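Local structure of carboxypeptidase D (3MN8) at residues 115-118 with 119-123; 251-254 with 255-259; 377-380 with 381-385. The protein removes C-terminal arginine or lysine residues from peptides and proteins as a zinc metallocarboxypeptidase, and so processes growth factors, peptide hormones and neuropeptides. All coordinates share one frame; numbering follows the deposited sequence.

Contact 1: 115-118 with 119-123; sequences AQYL and LGNHE
N121 reaches back one helical turn to the backbone of Y117. Its ND2 donates to Y117 O over 3.0 Å. The acceptor lies 4° out of the N121 amide plane, and the donor sits in the carbonyl plane on a lone pair. CG of N121 stands anti to the carbonyl carbon (chi1 -74°), and this turns the amide toward the preceding turn. Beside that bond, Y117 CD1 comes within 3.9 Å of N121 ND2, with ring and amide planes 31° apart. OD1 of N121 is held by the backbone N of D31.

The backbone bonds are those of the last part of helix 106-121. L119 N donates to A115 O, and G120 N donates to Q116 O over 2.8 Å. L118 O takes H122 N over 2.8 Å and N121 N in a weak bond. H122 also uses its ring: ND1 donates to L119 O over 2.8 Å, from a little out of the ring plane, while L118 O lies at the ring edge.

This helix belongs to the M14 zinc carboxypeptidase domain, away from the active site. L118 and Y117 lean on L128 of helix 126-134, L119 leans on L53 of helix 43-56, and Y117 OH bonds E30.

Near the helix end, Y117 O and L119 O each receive a side-chain N-H, which fixes the rotation of the N121 amide and the H122 ring.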
ATOM      1  N   ALA A 115       1.929  13.219   4.555  1.00 28.33           N
ATOM      2  CA  ALA A 115       2.029  14.148   3.434  1.00 31.88           C
ATOM      3  C   ALA A 115       2.806  15.395   3.826  1.00 41.12           C
ATOM      4  O   ALA A 115       3.848  15.707   3.247  1.00 47.79           O
ATOM      5  CB  ALA A 115       0.628  14.538   2.949  1.00 34.79           C
ATOM      6  N   GLN A 116       2.283  16.112   4.813  1.00 38.48           N
ATOM      7  CA  GLN A 116       2.942  17.298   5.322  1.00 31.76           C
ATOM      8  C   GLN A 116       4.364  16.986   5.783  1.00 36.26           C
ATOM      9  O   GLN A 116       5.311  17.675   5.400  1.00 42.64           O
ATOM     10  CB  GLN A 116       2.135  17.865   6.475  1.00 23.24           C
ATOM     11  CG  GLN A 116       0.735  18.339   6.090  1.00 28.06           C
ATOM     12  CD  GLN A 116      -0.125  18.658   7.320  1.00 37.80           C
ATOM     13  OE1 GLN A 116      -0.070  19.764   7.875  1.00 34.32           O
ATOM     14  NE2 GLN A 116      -0.903  17.677   7.761  1.00 34.91           N
ATOM     15  N   TYR A 117       4.500  15.936   6.595  1.00 27.35           N
ATOM     16  CA  TYR A 117       5.788  15.525   7.148  1.00 25.52           C
ATOM     17  C   TYR A 117       6.862  15.340   6.077  1.00 33.88           C
ATOM     18  O   TYR A 117       7.930  15.949   6.122  1.00 41.79           O
ATOM     19  CB  TYR A 117       5.633  14.233   7.945  1.00 28.68           C
ATOM     20  CG  TYR A 117       6.910  13.782   8.610  1.00 25.31           C
ATOM     21  CD1 TYR A 117       7.303  14.313   9.829  1.00 33.72           C
ATOM     22  CD2 TYR A 117       7.728  12.832   8.016  1.00 32.09           C
ATOM     23  CE1 TYR A 117       8.475  13.916  10.443  1.00 39.02           C
ATOM     24  CE2 TYR A 117       8.910  12.418   8.620  1.00 37.83           C
ATOM     25  CZ  TYR A 117       9.277  12.966   9.837  1.00 41.57           C
ATOM     26  OH  TYR A 117      10.443  12.573  10.444  1.00 35.04           O
ATOM     27  N   LEU A 118       6.576  14.489   5.109  1.00 29.39           N
ATOM     28  CA  LEU A 118       7.504  14.249   4.021  1.00 35.02           C
ATOM     29  C   LEU A 118       7.877  15.531   3.303  1.00 43.59           C
ATOM     30  O   LEU A 118       9.051  15.851   3.160  1.00 53.64           O
ATOM     31  CB  LEU A 118       6.913  13.252   3.024  1.00 37.45           C
ATOM     32  CG  LEU A 118       6.963  11.815   3.525  1.00 41.95           C
ATOM     33  CD1 LEU A 118       6.299  10.867   2.539  1.00 48.32           C
ATOM     34  CD2 LEU A 118       8.412  11.416   3.801  1.00 44.67           C
ATOM     35  N   LEU A 119       6.877  16.263   2.838  1.00 42.26           N
ATOM     36  CA  LEU A 119       7.153  17.462   2.066  1.00 47.95           C
ATOM     37  C   LEU A 119       7.959  18.479   2.847  1.00 47.04           C
ATOM     38  O   LEU A 119       9.016  18.909   2.391  1.00 49.75           O
ATOM     39  CB  LEU A 119       5.861  18.085   1.552  1.00 49.30           C
ATOM     40  CG  LEU A 119       5.330  17.380   0.308  1.00 43.62           C
ATOM     41  CD1 LEU A 119       3.956  17.934  -0.083  1.00 44.84           C
ATOM     42  CD2 LEU A 119       6.349  17.509  -0.829  1.00 29.91           C
ATOM     43  N   GLY A 120       7.465  18.848   4.026  1.00 43.80           N
ATOM     44  CA  GLY A 120       8.083  19.900   4.821  1.00 39.95           C
ATOM     45  C   GLY A 120       9.418  19.524   5.452  1.00 42.96           C
ATOM     46  O   GLY A 120      10.096  20.375   6.031  1.00 43.59           O
ATOM     47  N   ASN A 121       9.804  18.256   5.335  1.00 41.16           N
ATOM     48  CA  ASN A 121      11.062  17.811   5.911  1.00 44.33           C
ATOM     49  C   ASN A 121      12.074  17.214   4.938  1.00 44.65           C
ATOM     50  O   ASN A 121      13.266  17.163   5.247  1.00 45.90           O
ATOM     51  CB  ASN A 121      10.797  16.840   7.049  1.00 47.21           C
ATOM     52  CG  ASN A 121      10.293  17.540   8.283  1.00 52.22           C
ATOM     53  OD1 ASN A 121      11.077  18.036   9.097  1.00 50.98           O
ATOM     54  ND2 ASN A 121       8.975  17.592   8.432  1.00 57.38           N
ATOM     55  N   HIS A 122      11.602  16.788   3.770  1.00 28.20           N
ATOM     56  CA  HIS A 122      12.438  16.076   2.794  1.00 42.88           C
ATOM     57  C   HIS A 122      13.731  16.804   2.379  1.00 50.21           C
ATOM     58  O   HIS A 122      14.731  16.162   2.050  1.00 51.27           O
ATOM     59  CB  HIS A 122      11.628  15.692   1.541  1.00 57.15           C
ATOM     60  CG  HIS A 122      11.618  16.748   0.476  1.00 63.93           C
ATOM     61  ND1 HIS A 122      10.651  17.728   0.411  1.00 68.75           N
ATOM     62  CD2 HIS A 122      12.459  16.976  -0.561  1.00 55.31           C
ATOM     63  CE1 HIS A 122      10.897  18.516  -0.622  1.00 68.79           C
ATOM     64  NE2 HIS A 122      11.988  18.083  -1.228  1.00 58.48           N
ATOM     65  N   GLU A 123      13.723  18.131   2.378  1.00 49.11           N
ATOM     66  CA  GLU A 123      14.955  18.853   2.070  1.00 57.40           C
ATOM     67  C   GLU A 123      15.850  19.047   3.300  1.00 54.13           C
ATOM     68  O   GLU A 123      17.051  19.273   3.162  1.00 46.41           O
ATOM     69  CB  GLU A 123      14.663  20.199   1.399  1.00 71.57           C
ATOM     70  CG  GLU A 123      14.103  20.075  -0.012  1.00 91.32           C
ATOM     71  CD  GLU A 123      14.242  21.358  -0.821  1.00107.68           C
ATOM     72  OE1 GLU A 123      14.363  22.446  -0.215  1.00113.09           O
ATOM     73  OE2 GLU A 123      14.231  21.278  -2.070  1.00114.25           O
TER

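Contact 2: 251-254 with 255-259; sequences LAHT and YSDNH
H253 lays the edge of its imidazole beside the carboxylate of D257, one turn further along helix 245-257. CD2 of H253 meets D257 OD1 at 3.4 Å. The oxygen sits near the ring plane, and ring and carboxylate planes are 47° apart. H253 NE2 stays 4.5 Å from D257 OD1, so the two groups are near neighbours and not a charge pair in contact. The nearby carboxylate would probably favour a positive ring.

N258 supplies the other side-chain contact. Its ND2 donates to T254 O over 2.8 Å, with an N-H...O angle of 176°. The oxygen lies in the amide plane, and the donor lies in the carbonyl plane. CG is anti to the carbonyl carbon (chi1 -79°), which swings the amide back over the preceding turn. The backbone N of N258 goes instead to Y255 O, in a weak bond, and H259 N donates to S256 O.

Further back the helix is regular. Y255 N donates to L251 O over 3.3 Å, and S256 N to A252 O over 3.1 Å.

The buried side of the helix faces the main sheet of the catalytic domain, where A252 and S256 pack on I276, and L251 on L302. Y255 packs on I304, and Y255 OH is bound to N324 of helix 317-333. The side chain of Y255 is about 8 Å from that of E305, the predicted proton donor/acceptor.

The asparagine amide stands in for the backbone N-H that T254 O would meet in a continuing helix, so this carbonyl keeps a partner where the helix ends.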
ATOM      1  N   LEU A 251       7.401  -7.755   5.430  1.00 29.08           N
ATOM      2  CA  LEU A 251       6.682  -6.493   5.383  1.00 30.20           C
ATOM      3  C   LEU A 251       5.901  -6.256   6.658  1.00 29.51           C
ATOM      4  O   LEU A 251       6.066  -5.232   7.321  1.00 42.89           O
ATOM      5  CB  LEU A 251       5.742  -6.469   4.184  1.00 40.57           C
ATOM      6  CG  LEU A 251       6.485  -6.520   2.852  1.00 43.76           C
ATOM      7  CD1 LEU A 251       5.522  -6.643   1.683  1.00 42.98           C
ATOM      8  CD2 LEU A 251       7.416  -5.314   2.705  1.00 25.19           C
ATOM      9  N   ALA A 252       5.041  -7.206   6.998  1.00 36.15           N
ATOM     10  CA  ALA A 252       4.244  -7.115   8.217  1.00 42.82           C
ATOM     11  C   ALA A 252       5.109  -6.891   9.454  1.00 44.18           C
ATOM     12  O   ALA A 252       4.729  -6.133  10.356  1.00 48.63           O
ATOM     13  CB  ALA A 252       3.388  -8.373   8.386  1.00 37.44           C
ATOM     14  N   HIS A 253       6.261  -7.558   9.501  1.00 33.72           N
ATOM     15  CA  HIS A 253       7.146  -7.452  10.659  1.00 35.14           C
ATOM     16  C   HIS A 253       7.839  -6.113  10.684  1.00 42.38           C
ATOM     17  O   HIS A 253       8.055  -5.546  11.755  1.00 44.62           O
ATOM     18  CB  HIS A 253       8.183  -8.567  10.682  1.00 33.10           C
ATOM     19  CG  HIS A 253       7.775  -9.753  11.506  1.00 46.40           C
ATOM     20  ND1 HIS A 253       7.715 -11.034  10.995  1.00 42.48           N
ATOM     21  CD2 HIS A 253       7.405  -9.851  12.806  1.00 49.70           C
ATOM     22  CE1 HIS A 253       7.322 -11.869  11.941  1.00 38.03           C
ATOM     23  NE2 HIS A 253       7.131 -11.176  13.051  1.00 56.12           N
ATOM     24  N   THR A 254       8.179  -5.605   9.501  1.00 28.97           N
ATOM     25  CA  THR A 254       8.771  -4.274   9.398  1.00 31.81           C
ATOM     26  C   THR A 254       7.913  -3.229  10.107  1.00 36.78           C
ATOM     27  O   THR A 254       8.425  -2.378  10.827  1.00 41.32           O
ATOM     28  CB  THR A 254       8.926  -3.826   7.946  1.00 28.16           C
ATOM     29  OG1 THR A 254       9.712  -4.783   7.228  1.00 33.60           O
ATOM     30  CG2 THR A 254       9.604  -2.476   7.900  1.00 24.32           C
ATOM     31  N   TYR A 255       6.602  -3.288   9.892  1.00 35.58           N
ATOM     32  CA  TYR A 255       5.697  -2.322  10.504  1.00 36.96           C
ATOM     33  C   TYR A 255       5.511  -2.600  11.999  1.00 39.92           C
ATOM     34  O   TYR A 255       5.641  -1.705  12.839  1.00 42.21           O
ATOM     35  CB  TYR A 255       4.339  -2.318   9.786  1.00 33.04           C
ATOM     36  CG  TYR A 255       3.511  -1.094  10.099  1.00 39.58           C
ATOM     37  CD1 TYR A 255       2.821  -0.987  11.311  1.00 49.18           C
ATOM     38  CD2 TYR A 255       3.429  -0.034   9.192  1.00 27.84           C
ATOM     39  CE1 TYR A 255       2.062   0.141  11.613  1.00 47.49           C
ATOM     40  CE2 TYR A 255       2.676   1.102   9.480  1.00 34.30           C
ATOM     41  CZ  TYR A 255       1.994   1.183  10.695  1.00 41.73           C
ATOM     42  OH  TYR A 255       1.245   2.300  10.993  1.00 34.35           O
ATOM     43  N   SER A 256       5.210  -3.847  12.330  1.00 39.90           N
ATOM     44  CA  SER A 256       4.924  -4.180  13.712  1.00 38.25           C
ATOM     45  C   SER A 256       6.176  -4.012  14.573  1.00 49.25           C
ATOM     46  O   SER A 256       6.124  -3.406  15.645  1.00 53.36           O
ATOM     47  CB  SER A 256       4.372  -5.604  13.811  1.00 39.78           C
ATOM     48  OG  SER A 256       3.951  -5.899  15.133  1.00 55.72           O
ATOM     49  N   ASP A 257       7.297  -4.554  14.102  1.00 51.02           N
ATOM     50  CA  ASP A 257       8.552  -4.487  14.853  1.00 43.05           C
ATOM     51  C   ASP A 257       8.846  -3.038  15.253  1.00 45.36           C
ATOM     52  O   ASP A 257       9.342  -2.776  16.347  1.00 49.97           O
ATOM     53  CB  ASP A 257       9.727  -5.076  14.045  1.00 37.05           C
ATOM     54  CG  ASP A 257       9.710  -6.607  13.988  1.00 59.57           C
ATOM     55  OD1 ASP A 257       8.735  -7.207  14.474  1.00 67.86           O
ATOM     56  OD2 ASP A 257      10.673  -7.218  13.457  1.00 66.14           O
ATOM     57  N   ASN A 258       8.527  -2.105  14.360  1.00 44.01           N
ATOM     58  CA  ASN A 258       8.767  -0.684  14.598  1.00 43.93           C
ATOM     59  C   ASN A 258       7.635   0.044  15.327  1.00 48.11           C
ATOM     60  O   ASN A 258       7.670   1.264  15.472  1.00 50.27           O
ATOM     61  CB  ASN A 258       9.079   0.025  13.282  1.00 36.57           C
ATOM     62  CG  ASN A 258      10.508  -0.203  12.834  1.00 49.17           C
ATOM     63  OD1 ASN A 258      11.440   0.427  13.345  1.00 50.69           O
ATOM     64  ND2 ASN A 258      10.695  -1.115  11.883  1.00 44.73           N
ATOM     65  N   HIS A 259       6.637  -0.707  15.783  1.00 56.21           N
ATOM     66  CA  HIS A 259       5.473  -0.128  16.440  1.00 52.98           C
ATOM     67  C   HIS A 259       5.446  -0.621  17.875  1.00 51.25           C
ATOM     68  O   HIS A 259       5.156  -1.787  18.128  1.00 60.06           O
ATOM     69  CB  HIS A 259       4.185  -0.524  15.703  1.00 52.03           C
ATOM     70  CG  HIS A 259       2.967   0.234  16.151  1.00 55.92           C
ATOM     71  ND1 HIS A 259       2.503   0.200  17.450  1.00 53.46           N
ATOM     72  CD2 HIS A 259       2.112   1.034  15.469  1.00 52.82           C
ATOM     73  CE1 HIS A 259       1.418   0.948  17.548  1.00 46.18           C
ATOM     74  NE2 HIS A 259       1.160   1.470  16.362  1.00 46.15           N
TER

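Contact 3: 377-380 with 381-385; sequences LLTP and GLYSV
L378 (chi1 -71°) and Y383 (chi1 -48°) both hold CG anti to the carbonyl carbon, and these torsions turn the leucine branches and the phenol ring toward each other. The two side chains run alongside in opposite senses. CD1 of L378 lies over the centre of one face of the Y383 ring, 4.1 Å from the centroid and 13° off the normal, a CH-pi contact. CD2 of L378 touches the same ring further out, 3.8 Å from Y383 CE2.

The phenol end reaches back to the loop backbone. Y383 OH donates to T379 O, which lies near the ring plane at its edge. The bond is modelled as very short, so its exact length is doubtful.

This is the transthyretin-like, all-beta domain that follows the catalytic domain. The loop carries the chain from strand 373-376, in one sheet, to strand 381-388, in the other. Around the pair, V358 and V402 of the flanking strands touch Y383, and V402 and L361 touch L378. A leucine in place of Y383 would probably leave T379 O without its hydroxyl partner and L378 CD1 without a ring face to rest on.

The backbone at G381 would press a beta carbon against P380 O, so glycine suits the entry into the strand. T379 and P380 also touch Q250 of helix 245-257, in the catalytic domain.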
ATOM      1  N   LEU A 377      10.375  -7.764  -5.192  1.00 30.83           N
ATOM      2  CA  LEU A 377      10.710  -7.688  -3.786  1.00 29.47           C
ATOM      3  C   LEU A 377      11.199  -9.046  -3.344  1.00 25.08           C
ATOM      4  O   LEU A 377      10.570 -10.060  -3.631  1.00 39.22           O
ATOM      5  CB  LEU A 377       9.482  -7.286  -2.977  1.00 22.50           C
ATOM      6  CG  LEU A 377       8.836  -5.963  -3.372  1.00 29.04           C
ATOM      7  CD1 LEU A 377       7.799  -5.582  -2.334  1.00 28.52           C
ATOM      8  CD2 LEU A 377       9.883  -4.871  -3.533  1.00 26.58           C
ATOM      9  N   LEU A 378      12.308  -9.074  -2.627  1.00 36.31           N
ATOM     10  CA  LEU A 378      12.849 -10.346  -2.181  1.00 32.64           C
ATOM     11  C   LEU A 378      13.400 -10.296  -0.759  1.00 18.09           C
ATOM     12  O   LEU A 378      13.950  -9.305  -0.309  1.00 31.29           O
ATOM     13  CB  LEU A 378      13.914 -10.860  -3.167  1.00 27.21           C
ATOM     14  CG  LEU A 378      13.469 -11.360  -4.555  1.00 22.92           C
ATOM     15  CD1 LEU A 378      14.653 -11.591  -5.467  1.00 25.44           C
ATOM     16  CD2 LEU A 378      12.652 -12.638  -4.456  1.00 23.68           C
ATOM     17  N   THR A 379      13.207 -11.391  -0.054  1.00 36.01           N
ATOM     18  CA  THR A 379      13.882 -11.648   1.191  1.00 40.00           C
ATOM     19  C   THR A 379      15.345 -11.867   0.854  1.00 44.47           C
ATOM     20  O   THR A 379      15.659 -12.272  -0.266  1.00 36.28           O
ATOM     21  CB  THR A 379      13.300 -12.926   1.794  1.00 50.51           C
ATOM     22  OG1 THR A 379      11.984 -12.638   2.281  1.00 59.55           O
ATOM     23  CG2 THR A 379      14.167 -13.469   2.933  1.00 66.23           C
ATOM     24  N   PRO A 380      16.248 -11.578   1.804  1.00 39.79           N
ATOM     25  CA  PRO A 380      17.655 -11.955   1.605  1.00 43.23           C
ATOM     26  C   PRO A 380      17.833 -13.444   1.232  1.00 46.19           C
ATOM     27  O   PRO A 380      17.059 -14.309   1.675  1.00 29.93           O
ATOM     28  CB  PRO A 380      18.289 -11.645   2.961  1.00 33.79           C
ATOM     29  CG  PRO A 380      17.463 -10.494   3.484  1.00 39.55           C
ATOM     30  CD  PRO A 380      16.052 -10.772   3.023  1.00 32.90           C
ATOM     31  N   GLY A 381      18.847 -13.724   0.416  1.00 41.03           N
ATOM     32  CA  GLY A 381      19.076 -15.062  -0.095  1.00 37.99           C
ATOM     33  C   GLY A 381      19.601 -15.022  -1.516  1.00 42.43           C
ATOM     34  O   GLY A 381      19.927 -13.950  -2.027  1.00 48.20           O
ATOM     35  N   LEU A 382      19.702 -16.181  -2.164  1.00 37.34           N
ATOM     36  CA  LEU A 382      20.176 -16.192  -3.536  1.00 40.67           C
ATOM     37  C   LEU A 382      19.171 -16.866  -4.443  1.00 39.87           C
ATOM     38  O   LEU A 382      18.585 -17.883  -4.080  1.00 28.56           O
ATOM     39  CB  LEU A 382      21.568 -16.821  -3.652  1.00 52.04           C
ATOM     40  CG  LEU A 382      21.775 -18.327  -3.513  1.00 70.79           C
ATOM     41  CD1 LEU A 382      21.202 -19.099  -4.703  1.00 83.44           C
ATOM     42  CD2 LEU A 382      23.261 -18.607  -3.382  1.00 78.59           C
ATOM     43  N   TYR A 383      18.980 -16.288  -5.627  1.00 45.45           N
ATOM     44  CA  TYR A 383      17.929 -16.728  -6.532  1.00 34.04           C
ATOM     45  C   TYR A 383      18.356 -16.882  -7.996  1.00 38.48           C
ATOM     46  O   TYR A 383      19.319 -16.284  -8.454  1.00 46.40           O
ATOM     47  CB  TYR A 383      16.767 -15.756  -6.462  1.00 35.80           C
ATOM     48  CG  TYR A 383      16.317 -15.410  -5.066  1.00 44.15           C
ATOM     49  CD1 TYR A 383      17.055 -14.538  -4.268  1.00 43.99           C
ATOM     50  CD2 TYR A 383      15.127 -15.927  -4.554  1.00 42.89           C
ATOM     51  CE1 TYR A 383      16.632 -14.204  -2.982  1.00 44.05           C
ATOM     52  CE2 TYR A 383      14.691 -15.600  -3.276  1.00 41.32           C
ATOM     53  CZ  TYR A 383      15.444 -14.739  -2.491  1.00 47.32           C
ATOM     54  OH  TYR A 383      14.999 -14.418  -1.223  1.00 34.74           O
ATOM     55  N   SER A 384      17.615 -17.704  -8.726  1.00 47.29           N
ATOM     56  CA  SER A 384      17.763 -17.798 -10.170  1.00 44.18           C
ATOM     57  C   SER A 384      16.578 -17.100 -10.816  1.00 46.98           C
ATOM     58  O   SER A 384      15.440 -17.582 -10.775  1.00 29.90           O
ATOM     59  CB  SER A 384      17.840 -19.256 -10.617  1.00 34.49           C
ATOM     60  OG  SER A 384      19.175 -19.722 -10.555  1.00 72.52           O
ATOM     61  N   VAL A 385      16.844 -15.942 -11.392  1.00 50.32           N
ATOM     62  CA  VAL A 385      15.788 -15.157 -12.011  1.00 46.64           C
ATOM     63  C   VAL A 385      15.847 -15.335 -13.517  1.00 41.96           C
ATOM     64  O   VAL A 385      16.937 -15.412 -14.088  1.00 40.25           O
ATOM     65  CB  VAL A 385      15.956 -13.665 -11.678  1.00 31.83           C
ATOM     66  CG1 VAL A 385      14.693 -12.911 -11.999  1.00 23.83           C
ATOM     67  CG2 VAL A 385      16.326 -13.497 -10.217  1.00 30.44           C
TER

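Contacts 1 and 2 both sit on the final turns of helices in the catalytic domain, yet on different helices, their centres about 22 Å apart. Contact 1 is mostly buried. Contact 2 is only partly buried, with D257 exposed. In both, an asparagine amide meets a backbone carbonyl four residues earlier. Contact 1 adds a histidine N-H to a carbonyl, contact 2 a histidine-carboxylate neighbourhood. Contact 3 belongs to the transthyretin-like domain, partly buried too, and combines a leucine-on-tyrosine CH-pi contact with a phenol hydroxyl bound to a loop carbonyl. It approaches contact 2 to about 5 Å between nearest atoms, without touching, since its loop packs on the same helix 245-257.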